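Local coordinates for protein FkbI (Streptomyces hygroscopicus, PDB 1R2J), which binds FAD and probably acts as an acyl-ACP dehydrogenase in making the methoxymalonyl extender unit of the polyketide FK520, at residues A[175-180]-A[190-195]. Numbering follows the deposited sequence.
With FAD (flavin-adenine dinucleotide), chain B.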
ATOM      1  N   VAL A 175      21.721  -0.109  11.321  1.00 39.23           N
ATOM      2  CA  VAL A 175      20.509  -0.590  10.673  1.00 40.29           C
ATOM      3  C   VAL A 175      20.830  -1.617   9.603  1.00 40.99           C
ATOM      4  O   VAL A 175      21.770  -1.455   8.818  1.00 41.13           O
ATOM      5  CB  VAL A 175      19.682   0.550  10.024  1.00 40.40           C
ATOM      6  CG1 VAL A 175      20.481   1.216   8.932  1.00 42.42           C
ATOM      7  CG2 VAL A 175      18.381  -0.012   9.440  1.00 39.77           C
ATOM      8  N   ARG A 176      20.045  -2.687   9.595  1.00 40.90           N
ATOM      9  CA  ARG A 176      20.204  -3.753   8.623  1.00 41.09           C
ATOM     10  C   ARG A 176      18.839  -4.072   8.030  1.00 40.03           C
ATOM     11  O   ARG A 176      17.907  -4.445   8.745  1.00 38.56           O
ATOM     12  CB  ARG A 176      20.799  -5.002   9.282  1.00 42.81           C
ATOM     13  CG  ARG A 176      22.239  -4.831   9.775  1.00 48.01           C
ATOM     14  CD  ARG A 176      23.195  -4.517   8.619  1.00 52.02           C
ATOM     15  NE  ARG A 176      24.588  -4.371   9.050  1.00 55.57           N
ATOM     16  CZ  ARG A 176      25.589  -4.020   8.246  1.00 57.58           C
ATOM     17  NH1 ARG A 176      25.360  -3.778   6.960  1.00 58.33           N
ATOM     18  NH2 ARG A 176      26.825  -3.910   8.722  1.00 58.81           N
ATOM     19  N   VAL A 177      18.725  -3.892   6.721  1.00 39.49           N
ATOM     20  CA  VAL A 177      17.492  -4.172   6.005  1.00 39.03           C
ATOM     21  C   VAL A 177      17.659  -5.518   5.310  1.00 38.59           C
ATOM     22  O   VAL A 177      18.400  -5.638   4.333  1.00 39.14           O
ATOM     23  CB  VAL A 177      17.205  -3.073   4.962  1.00 39.99           C
ATOM     24  CG1 VAL A 177      18.462  -2.765   4.176  1.00 41.72           C
ATOM     25  CG2 VAL A 177      16.098  -3.524   4.022  1.00 40.08           C
ATOM     26  N   GLU A 178      16.983  -6.537   5.829  1.00 37.48           N
ATOM     27  CA  GLU A 178      17.074  -7.875   5.257  1.00 37.20           C
ATOM     28  C   GLU A 178      15.801  -8.179   4.467  1.00 35.90           C
ATOM     29  O   GLU A 178      14.713  -8.299   5.032  1.00 32.44           O
ATOM     30  CB  GLU A 178      17.272  -8.916   6.369  1.00 39.24           C
ATOM     31  CG  GLU A 178      18.263 -10.030   6.016  1.00 43.24           C
ATOM     32  CD  GLU A 178      19.714  -9.646   6.293  1.00 46.20           C
ATOM     33  OE1 GLU A 178      20.624 -10.282   5.713  1.00 48.15           O
ATOM     34  OE2 GLU A 178      19.948  -8.721   7.100  1.00 47.35           O
ATOM     35  N   ARG A 179      15.948  -8.297   3.154  1.00 34.94           N
ATOM     36  CA  ARG A 179      14.816  -8.562   2.278  1.00 34.08           C
ATOM     37  C   ARG A 179      14.129  -9.890   2.588  1.00 32.30           C
ATOM     38  O   ARG A 179      14.787 -10.885   2.903  1.00 29.80           O
ATOM     39  CB  ARG A 179      15.279  -8.566   0.817  1.00 36.16           C
ATOM     40  CG  ARG A 179      15.974  -7.290   0.358  1.00 40.69           C
ATOM     41  CD  ARG A 179      16.523  -7.450  -1.056  1.00 44.82           C
ATOM     42  NE  ARG A 179      17.235  -6.264  -1.531  1.00 49.07           N
ATOM     43  CZ  ARG A 179      17.814  -6.155  -2.724  1.00 50.87           C
ATOM     44  NH1 ARG A 179      17.772  -7.168  -3.583  1.00 52.05           N
ATOM     45  NH2 ARG A 179      18.436  -5.028  -3.059  1.00 51.03           N
ATOM     46  N   VAL A 180      12.802  -9.899   2.510  1.00 30.75           N
ATOM     47  CA  VAL A 180      12.047 -11.129   2.728  1.00 30.70           C
ATOM     48  C   VAL A 180      12.484 -12.001   1.551  1.00 29.62           C
ATOM     49  O   VAL A 180      12.355 -11.599   0.399  1.00 28.73           O
ATOM     50  CB  VAL A 180      10.522 -10.872   2.655  1.00 30.89           C
ATOM     51  CG1 VAL A 180       9.755 -12.172   2.899  1.00 31.68           C
ATOM     52  CG2 VAL A 180      10.130  -9.831   3.680  1.00 30.62           C
ATOM     53  N   GLY A 190       9.818  -5.084  -2.842  1.00 25.02           N
ATOM     54  CA  GLY A 190      10.956  -4.866  -1.966  1.00 25.83           C
ATOM     55  C   GLY A 190      10.699  -4.998  -0.474  1.00 25.90           C
ATOM     56  O   GLY A 190      11.178  -4.180   0.307  1.00 26.70           O
ATOM     57  N   HIS A 191       9.955  -6.025  -0.074  1.00 25.03           N
ATOM     58  CA  HIS A 191       9.654  -6.258   1.339  1.00 23.09           C
ATOM     59  C   HIS A 191      10.948  -6.620   2.054  1.00 23.06           C
ATOM     60  O   HIS A 191      11.794  -7.311   1.501  1.00 20.99           O
ATOM     61  CB  HIS A 191       8.680  -7.431   1.492  1.00 23.61           C
ATOM     62  CG  HIS A 191       7.503  -7.361   0.572  1.00 22.80           C
ATOM     63  ND1 HIS A 191       6.480  -6.456   0.741  1.00 24.34           N
ATOM     64  CD2 HIS A 191       7.214  -8.050  -0.555  1.00 21.57           C
ATOM     65  CE1 HIS A 191       5.611  -6.587  -0.245  1.00 22.63           C
ATOM     66  NE2 HIS A 191       6.034  -7.548  -1.045  1.00 24.81           N
ATOM     67  N   ALA A 192      11.105  -6.161   3.287  1.00 23.94           N
ATOM     68  CA  ALA A 192      12.308  -6.485   4.033  1.00 23.80           C
ATOM     69  C   ALA A 192      12.112  -6.244   5.518  1.00 24.16           C
ATOM     70  O   ALA A 192      11.368  -5.350   5.914  1.00 22.99           O
ATOM     71  CB  ALA A 192      13.473  -5.653   3.514  1.00 24.26           C
ATOM     72  N   ASP A 193      12.765  -7.062   6.339  1.00 25.74           N
ATOM     73  CA  ASP A 193      12.677  -6.897   7.780  1.00 26.46           C
ATOM     74  C   ASP A 193      13.712  -5.842   8.144  1.00 29.02           C
ATOM     75  O   ASP A 193      14.716  -5.682   7.446  1.00 28.15           O
ATOM     76  CB  ASP A 193      13.005  -8.204   8.513  1.00 28.04           C
ATOM     77  CG  ASP A 193      12.052  -9.338   8.158  1.00 28.41           C
ATOM     78  OD1 ASP A 193      10.877  -9.063   7.825  1.00 27.53           O
ATOM     79  OD2 ASP A 193      12.476 -10.511   8.228  1.00 29.67           O
ATOM     80  N   LEU A 194      13.469  -5.126   9.235  1.00 29.05           N
ATOM     81  CA  LEU A 194      14.388  -4.091   9.678  1.00 30.36           C
ATOM     82  C   LEU A 194      15.029  -4.468  11.011  1.00 31.50           C
ATOM     83  O   LEU A 194      14.338  -4.736  11.995  1.00 31.01           O
ATOM     84  CB  LEU A 194      13.646  -2.759   9.834  1.00 30.02           C
ATOM     85  CG  LEU A 194      12.830  -2.267   8.639  1.00 30.89           C
ATOM     86  CD1 LEU A 194      12.191  -0.923   8.973  1.00 30.23           C
ATOM     87  CD2 LEU A 194      13.729  -2.152   7.416  1.00 30.64           C
ATOM     88  N   HIS A 195      16.354  -4.499  11.037  1.00 31.60           N
ATOM     89  CA  HIS A 195      17.077  -4.811  12.261  1.00 32.09           C
ATOM     90  C   HIS A 195      17.676  -3.504  12.758  1.00 31.72           C
ATOM     91  O   HIS A 195      18.552  -2.926  12.114  1.00 30.26           O
ATOM     92  CB  HIS A 195      18.174  -5.831  11.971  1.00 32.84           C
ATOM     93  CG  HIS A 195      17.669  -7.079  11.316  1.00 35.40           C
ATOM     94  ND1 HIS A 195      16.908  -8.013  11.985  1.00 35.19           N
ATOM     95  CD2 HIS A 195      17.798  -7.536  10.048  1.00 36.05           C
ATOM     96  CE1 HIS A 195      16.590  -8.991  11.157  1.00 35.59           C
ATOM     97  NE2 HIS A 195      17.117  -8.726   9.975  1.00 36.01           N
TER
HETATM   98  PA  FAD B 399      -1.693 -12.433  12.897  1.00 31.55           P
HETATM   99  O1A FAD B 399      -1.814 -10.982  12.956  1.00 29.27           O
HETATM  100  O2A FAD B 399      -0.641 -13.405  13.363  1.00 28.05           O
HETATM  101  O5B FAD B 399      -2.445 -13.154  11.778  1.00 31.78           O
HETATM  102  C5B FAD B 399      -3.609 -13.557  12.382  1.00 26.42           C
HETATM  103  C4B FAD B 399      -4.642 -14.263  11.572  1.00 24.70           C
HETATM  104  O4B FAD B 399      -5.541 -14.306  12.735  1.00 21.89           O
HETATM  105  C3B FAD B 399      -5.239 -13.278  10.618  1.00 24.40           C
HETATM  106  O3B FAD B 399      -5.950 -13.976   9.649  1.00 23.93           O
HETATM  107  C2B FAD B 399      -6.098 -12.437  11.437  1.00 22.23           C
HETATM  108  O2B FAD B 399      -7.213 -11.727  10.835  1.00 22.98           O
HETATM  109  C1B FAD B 399      -6.584 -13.376  12.579  1.00 22.80           C
HETATM  110  N9A FAD B 399      -6.757 -12.660  13.800  1.00 23.00           N
HETATM  111  C8A FAD B 399      -5.817 -12.060  14.681  1.00 22.53           C
HETATM  112  N7A FAD B 399      -6.329 -11.467  15.718  1.00 21.89           N
HETATM  113  C5A FAD B 399      -7.691 -11.650  15.579  1.00 22.99           C
HETATM  114  C6A FAD B 399      -8.791 -11.266  16.351  1.00 23.23           C
HETATM  115  N6A FAD B 399      -8.670 -10.576  17.494  1.00 22.24           N
HETATM  116  N1A FAD B 399     -10.052 -11.621  15.910  1.00 22.18           N
HETATM  117  C2A FAD B 399     -10.214 -12.319  14.762  1.00 22.09           C
HETATM  118  N3A FAD B 399      -9.181 -12.752  13.923  1.00 20.71           N
HETATM  119  C4A FAD B 399      -7.936 -12.335  14.471  1.00 22.79           C
HETATM  120  N1  FAD B 399       3.622  -4.293   7.975  1.00 27.81           N
HETATM  121  C2  FAD B 399       4.163  -3.020   8.169  1.00 29.57           C
HETATM  122  O2  FAD B 399       4.308  -2.528   9.304  1.00 27.98           O
HETATM  123  N3  FAD B 399       4.558  -2.278   7.065  1.00 28.64           N
HETATM  124  C4  FAD B 399       4.469  -2.713   5.717  1.00 28.35           C
HETATM  125  O4  FAD B 399       4.864  -1.953   4.782  1.00 26.77           O
HETATM  126  C4X FAD B 399       3.954  -3.980   5.552  1.00 28.10           C
HETATM  127  N5  FAD B 399       3.879  -4.455   4.174  1.00 29.92           N
HETATM  128  C5X FAD B 399       3.387  -5.760   3.955  1.00 29.96           C
HETATM  129  C6  FAD B 399       3.301  -6.317   2.651  1.00 31.03           C
HETATM  130  C7  FAD B 399       2.851  -7.643   2.375  1.00 30.58           C
HETATM  131  C7M FAD B 399       2.798  -8.158   0.938  1.00 31.06           C
HETATM  132  C8  FAD B 399       2.476  -8.459   3.478  1.00 31.27           C
HETATM  133  C8M FAD B 399       2.011  -9.898   3.340  1.00 31.24           C
HETATM  134  C9  FAD B 399       2.521  -7.962   4.755  1.00 31.59           C
HETATM  135  C9A FAD B 399       2.948  -6.613   5.036  1.00 32.09           C
HETATM  136  N10 FAD B 399       3.024  -6.032   6.408  1.00 31.44           N
HETATM  137  C10 FAD B 399       3.532  -4.755   6.677  1.00 29.90           C
HETATM  138  C1' FAD B 399       2.484  -6.968   7.297  1.00 34.82           C
HETATM  139  C2' FAD B 399       0.877  -6.754   7.498  1.00 37.60           C
HETATM  140  O2' FAD B 399       0.909  -5.696   8.499  1.00 33.75           O
HETATM  141  C3' FAD B 399       0.450  -7.947   8.149  1.00 39.99           C
HETATM  142  O3' FAD B 399      -0.370  -8.706   7.225  1.00 44.80           O
HETATM  143  C4' FAD B 399      -0.367  -8.172   9.446  1.00 39.54           C
HETATM  144  O4' FAD B 399      -0.049  -7.473  10.619  1.00 42.93           O
HETATM  145  C5' FAD B 399      -0.008  -9.578   9.542  1.00 39.46           C
HETATM  146  O5' FAD B 399       0.170 -10.048  10.844  1.00 34.76           O
HETATM  147  P   FAD B 399       0.743 -11.563  10.950  1.00 34.54           P
HETATM  148  O1P FAD B 399       1.070 -10.700  11.982  1.00 35.96           O
HETATM  149  O2P FAD B 399       1.383 -12.652  11.852  1.00 38.58           O
HETATM  150  O3P FAD B 399      -0.454 -12.109  11.905  1.00 32.22           O
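With CG2 anti to its carbonyl carbon, Val180 lays that methyl 3.6 Å from CB of His191, while His191, its own CG set likewise (chi1 -47°), places the imidazole beside the flavin. The pair closes an antiparallel two-strand ladder in the beta domain of the acyl-CoA dehydrogenase fold, a worked example of how the start of a strand can deliver one residue to a cofactor. Arg176 pairs with His195 and Glu178 with Asp193 through two backbone hydrogen bonds each. Beyond them Val180 N reaches His191 O at 3.0 Å from above the carbonyl plane, 44° out of it. On one face CG2 of Val177 presses tightly on CB of Ala192 (3.4 Å); on the other, CB of Glu178 meets the edge of the His195 ring at NE2 (3.6 Å), the planes of the carboxylate and the ring 57° apart. Strand 133-143 flanks 192-195, and the backbone N of Trp142 is hydrogen-bonded to Asp193 OD1. His191 NE2 is hydrogen-bonded to Cys186 O, anchoring the imidazole beside FAD. Were His191 an alanine, Cys186 O would probably lose this partner and the flavin's dimethylbenzene end would be less covered. There, CE1 of His191 lies 3.4 Å from methyl C7M of FAD.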